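Local coordinates for protein arginine kinase (Cydia pomonella granulosis virus, PDB 6VVG) that binds AMP in a kinase nucleotide pocket and probably acts as a viral serine/threonine protein kinase that works as a dimer, at residues Tyr17-Lys22 with Ser33-Lys38; Ile65-Asn70 with Asn130-Asn135; Leu76-Phe81 with Leu88-Tyr93; Ile123-Ala128 with Leu156-Tyr161. One frame throughout, in Å; residues are numbered along the deposited sequence. Where two conformers were deposited one is given.

Contact 1 comes first along the chain. Contact 3 falls between the two segments of contact 2, and contact 4 crosses contact 2. Contacts 1 and 3 are two hairpins of the five-stranded antiparallel sheet of the N-terminal lobe, with centres about 12 Å apart; Tyr17 packs on Asn78 and Ile90. Contact 2 joins the end of helix 59-66 to helix 115-133. Contact 4 sits on that same long helix, its centre about 10 Å from that of contact 2. Contacts 1, 3 and 4 reach AMP, and contacts 1, 2 and 3 touch the second subunit. The AMP site thus lies between the lobes, and the N-terminal sheet also takes part in the dimer interface.

Contact 1. Residues Tyr17-Lys22 with Ser33-Lys38; sequences YEILKK and SVYLCK. With AMP (adenosine monophosphate), chain C.
The Tyr35 ring has Lys21 O near its plane at one edge, 3.8 Å from Tyr35 CD2, and the start of Lys22 reaches it obliquely. Cys37 CB comes obliquely to the Tyr17 ring. The two strands form the first hairpin of the protein kinase N-terminal lobe, whose connection probably corresponds in position to the glycine-rich loop of kinases. They run antiparallel at 138°. Leu20 and Lys21 both face Leu36, a classic beta bulge that shifts the register by one. Leu20 N bonds to Leu36 O at 2.7 Å and 169°, and Leu36 N returns to Lys21 O. Before the bulge, Glu18 N gives a 2.6 Å bond to Lys38 O. The side chains of Glu18 and Lys38 lie alongside each other, but Glu18 OE2 stays 4.3 Å from Lys38 NZ, beyond a salt bridge. Leu20 CD1 touches Leu36 CD2 at 3.9 Å. After the bulge, Lys22 NZ makes a salt bridge to Asp24, and a water joins Lys22 NZ to Ser33 OG. Tyr17 and Ile19 pack on the second subunit. With CG2 anti to the carbonyl carbon, Val34 turns this methyl to the ribose-phosphate side of AMP, 3.2 Å from O5'.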
# COMPACT_ATOMS: atom_id res chain seq x y z
N TYR A 17 -9.63 26.12 4.52
CA TYR A 17 -10.32 25.31 5.51
C TYR A 17 -10.21 25.92 6.90
O TYR A 17 -9.14 26.38 7.31
CB TYR A 17 -9.75 23.89 5.51
CG TYR A 17 -10.21 23.06 4.33
CD1 TYR A 17 -11.44 22.42 4.36
CD2 TYR A 17 -9.42 22.92 3.20
CE1 TYR A 17 -11.88 21.67 3.29
CE2 TYR A 17 -9.85 22.16 2.12
CZ TYR A 17 -11.08 21.54 2.17
OH TYR A 17 -11.50 20.79 1.11
N GLU A 18 -11.33 25.93 7.62
CA GLU A 18 -11.43 26.47 8.96
C GLU A 18 -12.02 25.41 9.89
O GLU A 18 -12.90 24.64 9.48
CB GLU A 18 -12.29 27.75 8.98
CG GLU A 18 -13.77 27.52 9.23
CD GLU A 18 -14.63 28.63 8.64
OE1 GLU A 18 -14.66 29.74 9.22
OE2 GLU A 18 -15.28 28.40 7.60
N ILE A 19 -11.53 25.38 11.12
CA ILE A 19 -11.82 24.30 12.05
C ILE A 19 -13.04 24.66 12.88
O ILE A 19 -13.09 25.73 13.51
CB ILE A 19 -10.61 24.01 12.95
CG1 ILE A 19 -9.41 23.60 12.10
CG2 ILE A 19 -10.95 22.93 13.97
CD1 ILE A 19 -9.32 22.11 11.82
N LEU A 20 -14.03 23.77 12.91
CA LEU A 20 -15.27 24.01 13.63
C LEU A 20 -15.31 23.34 15.00
O LEU A 20 -15.77 23.95 15.97
CB LEU A 20 -16.46 23.52 12.80
CG LEU A 20 -16.64 24.13 11.41
CD1 LEU A 20 -18.02 23.77 10.84
CD2 LEU A 20 -16.45 25.63 11.43
N LYS A 21 -14.84 22.10 15.11
CA LYS A 21 -14.83 21.42 16.39
C LYS A 21 -13.97 20.17 16.30
O LYS A 21 -13.66 19.69 15.21
CB LYS A 21 -16.25 21.04 16.82
CG LYS A 21 -17.05 20.21 15.81
CD LYS A 21 -18.41 19.71 16.37
CE LYS A 21 -18.39 19.47 17.88
NZ LYS A 21 -19.71 19.16 18.45
N LYS A 22 -13.62 19.64 17.48
CA LYS A 22 -12.95 18.35 17.60
C LYS A 22 -14.02 17.27 17.70
O LYS A 22 -14.93 17.38 18.53
CB LYS A 22 -12.04 18.32 18.82
CG LYS A 22 -11.37 16.97 19.09
CD LYS A 22 -10.26 17.15 20.14
CE LYS A 22 -9.83 15.82 20.74
NZ LYS A 22 -8.61 15.29 20.06
N SER A 33 -5.97 12.85 15.48
CA SER A 33 -7.12 13.57 16.00
C SER A 33 -7.95 14.07 14.83
O SER A 33 -7.40 14.47 13.79
CB SER A 33 -6.71 14.75 16.91
OG SER A 33 -6.24 14.26 18.16
N VAL A 34 -9.27 14.03 14.98
CA VAL A 34 -10.20 14.26 13.89
C VAL A 34 -11.05 15.48 14.22
O VAL A 34 -11.56 15.60 15.34
CB VAL A 34 -11.09 13.02 13.64
CG1 VAL A 34 -12.17 13.32 12.63
CG2 VAL A 34 -10.23 11.83 13.21
N TYR A 35 -11.20 16.37 13.25
CA TYR A 35 -11.89 17.64 13.45
C TYR A 35 -12.92 17.88 12.36
O TYR A 35 -12.75 17.45 11.21
CB TYR A 35 -10.90 18.82 13.47
CG TYR A 35 -9.78 18.69 14.46
CD1 TYR A 35 -8.63 17.98 14.15
CD2 TYR A 35 -9.87 19.29 15.71
CE1 TYR A 35 -7.60 17.85 15.06
CE2 TYR A 35 -8.84 19.17 16.63
CZ TYR A 35 -7.71 18.45 16.30
OH TYR A 35 -6.69 18.33 17.20
N LEU A 36 -13.98 18.59 12.73
CA LEU A 36 -14.94 19.10 11.76
C LEU A 36 -14.37 20.36 11.10
O LEU A 36 -13.90 21.27 11.79
CB LEU A 36 -16.27 19.40 12.44
CG LEU A 36 -17.47 19.68 11.54
CD1 LEU A 36 -17.93 18.42 10.82
CD2 LEU A 36 -18.62 20.28 12.36
N CYS A 37 -14.41 20.40 9.78
CA CYS A 37 -13.80 21.47 9.01
C CYS A 37 -14.82 22.09 8.08
O CYS A 37 -15.90 21.54 7.86
CB CYS A 37 -12.58 20.99 8.22
SG CYS A 37 -12.69 19.41 7.49
N LYS A 38 -14.44 23.22 7.49
CA LYS A 38 -15.31 23.93 6.55
C LYS A 38 -14.49 24.95 5.78
O LYS A 38 -13.58 25.58 6.33
CB LYS A 38 -16.47 24.63 7.28
CG LYS A 38 -17.72 24.83 6.41
CD LYS A 38 -18.81 25.59 7.16
CE LYS A 38 -18.53 27.09 7.21
NZ LYS A 38 -19.55 27.84 8.00
P AMP C . -11.67 7.95 13.03
O1P AMP C . -11.38 6.96 14.14
O2P AMP C . -12.85 7.43 12.25
O3P AMP C . -10.39 8.21 12.29
O5' AMP C . -12.12 9.34 13.67
C5' AMP C . -12.62 9.41 14.99
C4' AMP C . -14.11 9.60 15.02
O4' AMP C . -14.49 10.76 14.22
C3' AMP C . -14.95 8.48 14.42
O3' AMP C . -15.10 7.37 15.30
C2' AMP C . -16.25 9.19 14.11
O2' AMP C . -17.00 9.41 15.29
C1' AMP C . -15.73 10.53 13.59
N9 AMP C . -15.50 10.48 12.13
C8 AMP C . -14.40 9.99 11.57
N7 AMP C . -14.53 10.09 10.25
C5 AMP C . -15.72 10.64 9.99
C6 AMP C . -16.35 10.96 8.81
N6 AMP C . -15.95 10.82 7.42
N1 AMP C . -17.56 11.51 8.82
C2 AMP C . -18.17 11.75 10.00
N3 AMP C . -17.56 11.44 11.17
C4 AMP C . -16.33 10.88 11.16
O HOH W 1 -7.91 12.89 19.79

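Contact 2. Residues Ile65-Asn70 with Asn130-Asn135; sequences ILMRNN and NDLHKN
Asn135 ND2 has two acceptors, Leu132 O of its own segment at 3.1 Å and a water at 2.8 Å that leads across to Leu66. The water gives a weak bond to Leu66 O. Leu132 O also takes Asn135 N, and both donors reach it from the same face of its plane. The amide is thus held in place, while Leu66 CD1 presses on Asn135 CG at 3.7 Å. Met67 turns at chi2 (-48°) and again at chi3, which brings SD and CE against helix 115-133 at Asp131 and Leu132. CE lies 3.7 Å from Leu132 N, and SD lies 3.9 Å from Asn135 ND2. Residues Met67 to Asn70 form a type I beta turn in the loop after helix 59-66, the counterpart of the kinase αC helix. This loop meets helix 115-133 (αE) and so ties the N-terminal lobe to the C-terminal lobe. Asp131 was modelled in two conformers. In the one described, OD2 accepts from Asn70 ND2 at 2.9 Å through its anti lone pair and lies in the amide plane of Asn70; the bond is therefore less certain. Asn70 OD1 takes Asn72 N. Phe73 packs against both Met67 and Leu132, and Ile65 touches Ser58 of the second subunit.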
# COMPACT_ATOMS: atom_id res chain seq x y z
N ILE A 65 -8.03 6.04 -1.95
CA ILE A 65 -7.95 6.15 -3.41
C ILE A 65 -8.54 4.92 -4.07
O ILE A 65 -9.40 5.02 -4.96
CB ILE A 65 -6.49 6.37 -3.85
CG1 ILE A 65 -5.92 7.65 -3.25
CG2 ILE A 65 -6.40 6.38 -5.37
CD1 ILE A 65 -6.75 8.88 -3.50
N LEU A 66 -8.09 3.73 -3.66
CA LEU A 66 -8.55 2.51 -4.30
C LEU A 66 -10.06 2.39 -4.24
O LEU A 66 -10.69 1.90 -5.18
CB LEU A 66 -7.89 1.30 -3.65
CG LEU A 66 -6.41 1.08 -3.95
CD1 LEU A 66 -5.85 -0.06 -3.10
CD2 LEU A 66 -6.20 0.79 -5.43
N MET A 67 -10.67 2.83 -3.13
CA MET A 67 -12.10 2.69 -2.92
C MET A 67 -12.86 3.98 -3.22
O MET A 67 -13.99 4.16 -2.75
CB MET A 67 -12.38 2.24 -1.49
CG MET A 67 -11.53 1.05 -1.04
SD MET A 67 -11.52 -0.30 -2.23
CE MET A 67 -13.26 -0.72 -2.28
N ARG A 68 -12.27 4.88 -4.01
CA ARG A 68 -12.89 6.17 -4.28
C ARG A 68 -14.31 6.03 -4.80
O ARG A 68 -15.20 6.80 -4.42
CB ARG A 68 -12.04 6.96 -5.28
N ASN A 69 -14.56 5.04 -5.66
CA ASN A 69 -15.84 4.89 -6.32
C ASN A 69 -16.76 3.89 -5.64
O ASN A 69 -17.80 3.53 -6.21
CB ASN A 69 -15.62 4.49 -7.78
CG ASN A 69 -14.96 5.59 -8.60
OD1 ASN A 69 -15.33 6.76 -8.49
ND2 ASN A 69 -13.99 5.22 -9.42
N ASN A 70 -16.42 3.44 -4.43
CA ASN A 70 -17.28 2.55 -3.67
C ASN A 70 -18.12 3.38 -2.72
O ASN A 70 -17.56 4.14 -1.92
CB ASN A 70 -16.45 1.54 -2.89
CG ASN A 70 -17.31 0.49 -2.21
OD1 ASN A 70 -18.06 0.79 -1.29
ND2 ASN A 70 -17.20 -0.75 -2.67
N ASN A 130 -14.99 -7.09 0.79
CA ASN A 130 -14.53 -7.92 -0.33
C ASN A 130 -13.95 -7.05 -1.44
O ASN A 130 -12.90 -7.38 -2.01
CB ASN A 130 -15.68 -8.77 -0.87
CG ASN A 130 -15.21 -9.80 -1.89
OD1 ASN A 130 -14.32 -10.60 -1.61
ND2 ASN A 130 -15.80 -9.77 -3.07
N ASP A 131 -14.63 -5.95 -1.78
CA ASP A 131 -14.11 -5.04 -2.79
C ASP A 131 -12.71 -4.55 -2.43
O ASP A 131 -11.82 -4.51 -3.27
CB ASP A 131 -15.07 -3.86 -2.98
CG ASP A 131 -14.86 -3.15 -4.31
OD1 ASP A 131 -14.22 -3.73 -5.21
OD2 ASP A 131 -15.32 -2.00 -4.44
N LEU A 132 -12.52 -4.17 -1.16
CA LEU A 132 -11.18 -3.78 -0.71
C LEU A 132 -10.20 -4.94 -0.88
O LEU A 132 -9.08 -4.74 -1.35
CB LEU A 132 -11.24 -3.34 0.75
CG LEU A 132 -9.91 -3.14 1.48
CD1 LEU A 132 -9.05 -2.15 0.73
CD2 LEU A 132 -10.16 -2.67 2.91
N HIS A 133 -10.62 -6.15 -0.51
CA HIS A 133 -9.72 -7.30 -0.53
C HIS A 133 -9.23 -7.64 -1.92
O HIS A 133 -8.16 -8.23 -2.06
CB HIS A 133 -10.44 -8.49 0.10
CG HIS A 133 -10.69 -8.33 1.57
ND1 HIS A 133 -11.61 -9.09 2.26
CD2 HIS A 133 -10.12 -7.51 2.49
CE1 HIS A 133 -11.61 -8.74 3.53
NE2 HIS A 133 -10.71 -7.78 3.70
N LYS A 134 -9.98 -7.29 -2.97
CA LYS A 134 -9.51 -7.55 -4.33
C LYS A 134 -8.16 -6.89 -4.59
O LYS A 134 -7.44 -7.30 -5.51
CB LYS A 134 -10.53 -7.06 -5.35
CG LYS A 134 -11.82 -7.88 -5.44
CD LYS A 134 -12.77 -7.26 -6.47
CE LYS A 134 -14.15 -7.90 -6.44
NZ LYS A 134 -15.24 -6.87 -6.41
N ASN A 135 -7.80 -5.87 -3.82
CA ASN A 135 -6.52 -5.19 -3.93
C ASN A 135 -5.43 -5.85 -3.09
O ASN A 135 -4.31 -5.34 -3.04
CB ASN A 135 -6.66 -3.72 -3.52
CG ASN A 135 -7.73 -2.99 -4.32
OD1 ASN A 135 -7.54 -2.68 -5.49
ND2 ASN A 135 -8.86 -2.72 -3.68
O HOH W 2 -10.72 -1.42 -5.40

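Contact 3. Residues Leu76-Phe81 with Leu88-Tyr93; sequences LHNFVF and LLIMDY. With AMP (adenosine monophosphate), chain C.
Residues 76-81 and 88-92 run antiparallel at 168°, their axes 4.7 Å apart, with Phe79 opposite Leu89 as a non-hydrogen-bonded pair. This hairpin leads into the hinge of the kinase fold. A classic beta bulge interrupts it where His77 and Asn78 both face Ile90. Ile90 O accepts from both backbone nitrogens, at 2.8 Å from His77 N and 3.2 Å from Asn78 N. At the bulge His77 points toward the neighbouring strand, and its ring reaches Asp92. His77 NE2 donates to Asp92 OD1 at 2.7 Å. OD1 lies in the plane of the His77 ring, whereas NE2 stands 50° out of the carboxylate plane. Asp92 OD1 also forms a salt bridge with Lys44, and His77 ND1 bonds to Asp83 of the second subunit. Phe79, with CG anti to the backbone N (chi1 169°), lies alongside Leu89; Leu89 CD1 sits 3.6 Å from Phe79 CD1. Leu88 O stands at the edge of the Phe79 ring. Leu76 CD1 packs on Leu89 CB at 3.8 Å. Strand 76-82 pairs with a strand of the second subunit, so the sheet continues across the dimer. At the hinge, Asp92 O takes a weak bond from AMP N6, and AMP C2 lies 3.6 Å above the centre of the Tyr93 ring.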
# COMPACT_ATOMS: atom_id res chain seq x y z
N LEU A 76 -11.47 10.81 -0.18
CA LEU A 76 -10.39 11.69 0.28
C LEU A 76 -10.26 12.85 -0.70
O LEU A 76 -10.01 12.64 -1.89
CB LEU A 76 -9.07 10.93 0.37
CG LEU A 76 -7.88 11.74 0.87
CD1 LEU A 76 -8.01 12.01 2.36
CD2 LEU A 76 -6.56 11.03 0.57
N HIS A 77 -10.41 14.07 -0.19
CA HIS A 77 -10.39 15.25 -1.04
C HIS A 77 -9.00 15.88 -1.12
O HIS A 77 -8.53 16.23 -2.20
CB HIS A 77 -11.42 16.27 -0.54
CG HIS A 77 -12.83 15.89 -0.86
ND1 HIS A 77 -13.29 15.82 -2.16
CD2 HIS A 77 -13.86 15.54 -0.07
CE1 HIS A 77 -14.56 15.46 -2.15
NE2 HIS A 77 -14.93 15.28 -0.89
N ASN A 78 -8.33 16.01 0.02
CA ASN A 78 -6.97 16.53 0.05
C ASN A 78 -6.15 15.72 1.05
O ASN A 78 -6.70 15.15 1.99
CB ASN A 78 -6.93 18.01 0.43
CG ASN A 78 -7.80 18.86 -0.47
OD1 ASN A 78 -7.32 19.44 -1.44
ND2 ASN A 78 -9.08 18.95 -0.15
N PHE A 79 -4.84 15.70 0.85
CA PHE A 79 -3.94 14.97 1.73
C PHE A 79 -2.55 15.59 1.59
O PHE A 79 -2.04 15.72 0.47
CB PHE A 79 -3.92 13.47 1.38
CG PHE A 79 -2.84 12.70 2.07
CD1 PHE A 79 -2.70 12.72 3.45
CD2 PHE A 79 -1.95 11.94 1.32
CE1 PHE A 79 -1.69 12.00 4.07
CE2 PHE A 79 -0.95 11.22 1.93
CZ PHE A 79 -0.81 11.24 3.30
N VAL A 80 -1.98 15.98 2.72
CA VAL A 80 -0.65 16.57 2.77
C VAL A 80 0.15 15.77 3.78
O VAL A 80 -0.17 15.77 4.97
CB VAL A 80 -0.69 18.05 3.16
CG1 VAL A 80 0.73 18.60 3.21
CG2 VAL A 80 -1.55 18.84 2.20
N PHE A 81 1.19 15.07 3.31
CA PHE A 81 2.10 14.35 4.18
C PHE A 81 3.38 15.17 4.33
O PHE A 81 3.90 15.71 3.36
CB PHE A 81 2.43 12.96 3.61
CG PHE A 81 3.69 12.36 4.17
CD1 PHE A 81 3.66 11.63 5.34
CD2 PHE A 81 4.89 12.53 3.51
CE1 PHE A 81 4.83 11.08 5.85
CE2 PHE A 81 6.05 11.99 4.01
CZ PHE A 81 6.02 11.26 5.19
N LEU A 88 -2.11 15.89 6.96
CA LEU A 88 -3.53 16.19 6.94
C LEU A 88 -4.27 15.30 5.96
O LEU A 88 -3.80 15.09 4.83
CB LEU A 88 -3.76 17.65 6.54
CG LEU A 88 -3.01 18.76 7.26
CD1 LEU A 88 -3.63 20.12 6.91
CD2 LEU A 88 -3.02 18.52 8.75
N LEU A 89 -5.43 14.81 6.37
CA LEU A 89 -6.37 14.16 5.47
C LEU A 89 -7.70 14.90 5.56
O LEU A 89 -8.31 14.94 6.63
CB LEU A 89 -6.56 12.68 5.81
CG LEU A 89 -5.44 11.69 5.52
CD1 LEU A 89 -4.32 11.87 6.52
CD2 LEU A 89 -5.99 10.27 5.57
N ILE A 90 -8.15 15.48 4.45
CA ILE A 90 -9.43 16.17 4.39
C ILE A 90 -10.39 15.29 3.61
O ILE A 90 -10.20 15.06 2.41
CB ILE A 90 -9.31 17.56 3.75
CG1 ILE A 90 -8.34 18.43 4.57
CG2 ILE A 90 -10.67 18.22 3.66
CD1 ILE A 90 -8.08 19.79 3.97
N MET A 91 -11.42 14.80 4.29
CA MET A 91 -12.34 13.80 3.76
C MET A 91 -13.78 14.27 3.96
O MET A 91 -14.05 15.24 4.67
CB MET A 91 -12.13 12.45 4.45
CG MET A 91 -12.38 12.49 5.96
SD MET A 91 -12.05 10.92 6.78
CE MET A 91 -10.35 10.63 6.28
N ASP A 92 -14.70 13.56 3.31
CA ASP A 92 -16.11 13.87 3.48
C ASP A 92 -16.55 13.62 4.92
O ASP A 92 -16.01 12.75 5.61
CB ASP A 92 -16.96 13.01 2.54
CG ASP A 92 -17.05 13.56 1.14
OD1 ASP A 92 -16.90 14.79 0.96
OD2 ASP A 92 -17.28 12.76 0.21
N TYR A 93 -17.53 14.40 5.37
CA TYR A 93 -18.34 14.05 6.53
C TYR A 93 -19.54 13.27 6.03
O TYR A 93 -20.33 13.80 5.24
CB TYR A 93 -18.78 15.31 7.28
CG TYR A 93 -19.54 15.04 8.57
CD1 TYR A 93 -20.83 14.52 8.54
CD2 TYR A 93 -18.97 15.29 9.81
CE1 TYR A 93 -21.53 14.26 9.70
CE2 TYR A 93 -19.66 15.03 10.98
CZ TYR A 93 -20.94 14.52 10.92
OH TYR A 93 -21.63 14.27 12.08
P AMP C . -11.67 7.95 13.03
O1P AMP C . -11.38 6.96 14.14
O2P AMP C . -12.85 7.43 12.25
O3P AMP C . -10.39 8.21 12.29
O5' AMP C . -12.12 9.34 13.67
C5' AMP C . -12.62 9.41 14.99
C4' AMP C . -14.11 9.60 15.02
O4' AMP C . -14.49 10.76 14.22
C3' AMP C . -14.95 8.48 14.42
O3' AMP C . -15.10 7.37 15.30
C2' AMP C . -16.25 9.19 14.11
O2' AMP C . -17.00 9.41 15.29
C1' AMP C . -15.73 10.53 13.59
N9 AMP C . -15.50 10.48 12.13
C8 AMP C . -14.40 9.99 11.57
N7 AMP C . -14.53 10.09 10.25
C5 AMP C . -15.72 10.64 9.99
C6 AMP C . -16.35 10.96 8.81
N6 AMP C . -15.95 10.82 7.42
N1 AMP C . -17.56 11.51 8.82
C2 AMP C . -18.17 11.75 10.00
N3 AMP C . -17.56 11.44 11.17
C4 AMP C . -16.33 10.88 11.16

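Contact 4. Residues Ile123-Ala128 with Leu156-Tyr161; sequences ITLVTA and LFVCDY. With AMP (adenosine monophosphate), chain C.
Leu156 CD2 lies against the helix at Leu125, 3.6 Å from Leu125 CB and 3.7 Å from Leu125 N. With CG anti to the backbone N (chi1 -177°), Leu156 brings CD2 straight in against the backbone and CB of Leu125. Thr124 CG2 slides past Leu156 in the opposite direction, 4.1 Å from Leu156 CB. The outer end of Leu125 meets the next inward-facing strand residue: Val158 CG2 lies 4.1 Å from Leu125 CD1, the side chains crossing at about a right angle. One turn on, Ala128 CB makes a looser contact with the same Val158 methyl at 4.4 Å. No hydrogen bond crosses the contact, which is buried apolar packing.

The next shell fixes the short strand. Val158 O takes a 2.7 Å bond from Tyr161 OH. That hydroxyl is also bonded to Ile74 N, and the Tyr161 ring meets His64 of helix 59-66, consistent with the regulatory spine of kinases. The sequence Asp160-Tyr161-Gly162 corresponds to the DFG motif of protein kinases. Asp160 belongs to the AMP site; its OD2 comes within 3.1 Å of AMP O1P, a close approach of two acidic groups. The packing thus joins the helix to the strand that leads into the loop with Asp160.

Helix 115-133 is the αE helix of the C-terminal lobe. Helix 192-208 packs on it through Leu125 and Val126. Strand 147-148 pairs with strand 157-158 and sets Leu147 against both Leu125 and Leu156.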
# COMPACT_ATOMS: atom_id res chain seq x y z
N ILE A 123 -24.58 -7.57 4.89
CA ILE A 123 -24.38 -7.78 3.46
C ILE A 123 -23.52 -6.66 2.89
O ILE A 123 -22.55 -6.91 2.15
CB ILE A 123 -25.73 -7.88 2.73
CG1 ILE A 123 -26.43 -9.20 3.06
CG2 ILE A 123 -25.53 -7.75 1.23
CD1 ILE A 123 -27.86 -9.28 2.55
N THR A 124 -23.86 -5.42 3.22
CA THR A 124 -23.09 -4.28 2.74
C THR A 124 -21.65 -4.35 3.22
O THR A 124 -20.71 -4.15 2.44
CB THR A 124 -23.75 -2.98 3.20
OG1 THR A 124 -25.11 -2.94 2.76
CG2 THR A 124 -23.01 -1.76 2.66
N LEU A 125 -21.45 -4.62 4.51
CA LEU A 125 -20.10 -4.67 5.06
C LEU A 125 -19.26 -5.74 4.38
O LEU A 125 -18.11 -5.50 4.00
CB LEU A 125 -20.17 -4.92 6.57
CG LEU A 125 -18.85 -5.12 7.31
CD1 LEU A 125 -17.97 -3.90 7.16
CD2 LEU A 125 -19.12 -5.44 8.77
N VAL A 126 -19.83 -6.94 4.22
CA VAL A 126 -19.10 -8.04 3.59
C VAL A 126 -18.75 -7.68 2.16
O VAL A 126 -17.61 -7.89 1.70
CB VAL A 126 -19.93 -9.33 3.66
CG1 VAL A 126 -19.32 -10.41 2.78
CG2 VAL A 126 -20.05 -9.80 5.11
N THR A 127 -19.71 -7.13 1.42
CA THR A 127 -19.47 -6.75 0.03
C THR A 127 -18.40 -5.67 -0.06
O THR A 127 -17.52 -5.73 -0.93
CB THR A 127 -20.78 -6.26 -0.60
OG1 THR A 127 -21.70 -7.35 -0.68
CG2 THR A 127 -20.53 -5.70 -1.99
N ALA A 128 -18.47 -4.66 0.81
CA ALA A 128 -17.50 -3.58 0.78
C ALA A 128 -16.10 -4.09 1.10
O ALA A 128 -15.13 -3.77 0.40
CB ALA A 128 -17.91 -2.48 1.75
N LEU A 156 -24.06 2.53 5.30
CA LEU A 156 -22.90 2.07 6.05
C LEU A 156 -21.63 2.61 5.40
O LEU A 156 -21.42 2.44 4.19
CB LEU A 156 -22.86 0.54 6.09
CG LEU A 156 -21.73 -0.10 6.90
CD1 LEU A 156 -21.99 0.06 8.39
CD2 LEU A 156 -21.58 -1.57 6.54
N PHE A 157 -20.79 3.26 6.20
CA PHE A 157 -19.48 3.73 5.76
C PHE A 157 -18.41 3.06 6.60
O PHE A 157 -18.40 3.21 7.83
CB PHE A 157 -19.36 5.25 5.87
CG PHE A 157 -20.44 6.00 5.15
CD1 PHE A 157 -21.64 6.28 5.78
CD2 PHE A 157 -20.25 6.44 3.85
CE1 PHE A 157 -22.64 6.97 5.12
CE2 PHE A 157 -21.25 7.14 3.19
CZ PHE A 157 -22.44 7.40 3.83
N VAL A 158 -17.50 2.34 5.94
CA VAL A 158 -16.28 1.86 6.57
C VAL A 158 -15.30 3.03 6.66
O VAL A 158 -15.11 3.75 5.68
CB VAL A 158 -15.67 0.69 5.78
CG1 VAL A 158 -14.52 0.06 6.54
CG2 VAL A 158 -16.75 -0.34 5.46
N CYS A 159 -14.67 3.20 7.82
CA CYS A 159 -13.77 4.33 8.02
C CYS A 159 -12.54 3.90 8.80
O CYS A 159 -12.42 2.77 9.27
CB CYS A 159 -14.48 5.49 8.75
SG CYS A 159 -14.64 5.29 10.54
N ASP A 160 -11.60 4.85 8.93
CA ASP A 160 -10.34 4.68 9.65
C ASP A 160 -9.50 3.54 9.06
O ASP A 160 -9.38 2.45 9.61
CB ASP A 160 -10.54 4.46 11.15
CG ASP A 160 -9.26 4.71 11.94
OD1 ASP A 160 -8.19 4.80 11.31
OD2 ASP A 160 -9.32 4.82 13.19
N TYR A 161 -8.94 3.82 7.89
CA TYR A 161 -8.01 2.90 7.23
C TYR A 161 -6.58 3.01 7.76
O TYR A 161 -5.64 2.57 7.09
CB TYR A 161 -8.06 3.14 5.72
CG TYR A 161 -9.45 3.51 5.23
CD1 TYR A 161 -10.57 2.82 5.68
CD2 TYR A 161 -9.65 4.55 4.33
CE1 TYR A 161 -11.84 3.15 5.25
CE2 TYR A 161 -10.92 4.88 3.88
CZ TYR A 161 -12.01 4.18 4.35
OH TYR A 161 -13.27 4.51 3.92
P AMP C . -11.67 7.95 13.03
O1P AMP C . -11.38 6.96 14.14
O2P AMP C . -12.85 7.43 12.25
O3P AMP C . -10.39 8.21 12.29
O5' AMP C . -12.12 9.34 13.67
C5' AMP C . -12.62 9.41 14.99
C4' AMP C . -14.11 9.60 15.02
O4' AMP C . -14.49 10.76 14.22
C3' AMP C . -14.95 8.48 14.42
O3' AMP C . -15.10 7.37 15.30
C2' AMP C . -16.25 9.19 14.11
O2' AMP C . -17.00 9.41 15.29
C1' AMP C . -15.73 10.53 13.59
N9 AMP C . -15.50 10.48 12.13
C8 AMP C . -14.40 9.99 11.57
N7 AMP C . -14.53 10.09 10.25
C5 AMP C . -15.72 10.64 9.99
C6 AMP C . -16.35 10.96 8.81
N6 AMP C . -15.95 10.82 7.42
N1 AMP C . -17.56 11.51 8.82
C2 AMP C . -18.17 11.75 10.00
N3 AMP C . -17.56 11.44 11.17
C4 AMP C . -16.33 10.88 11.16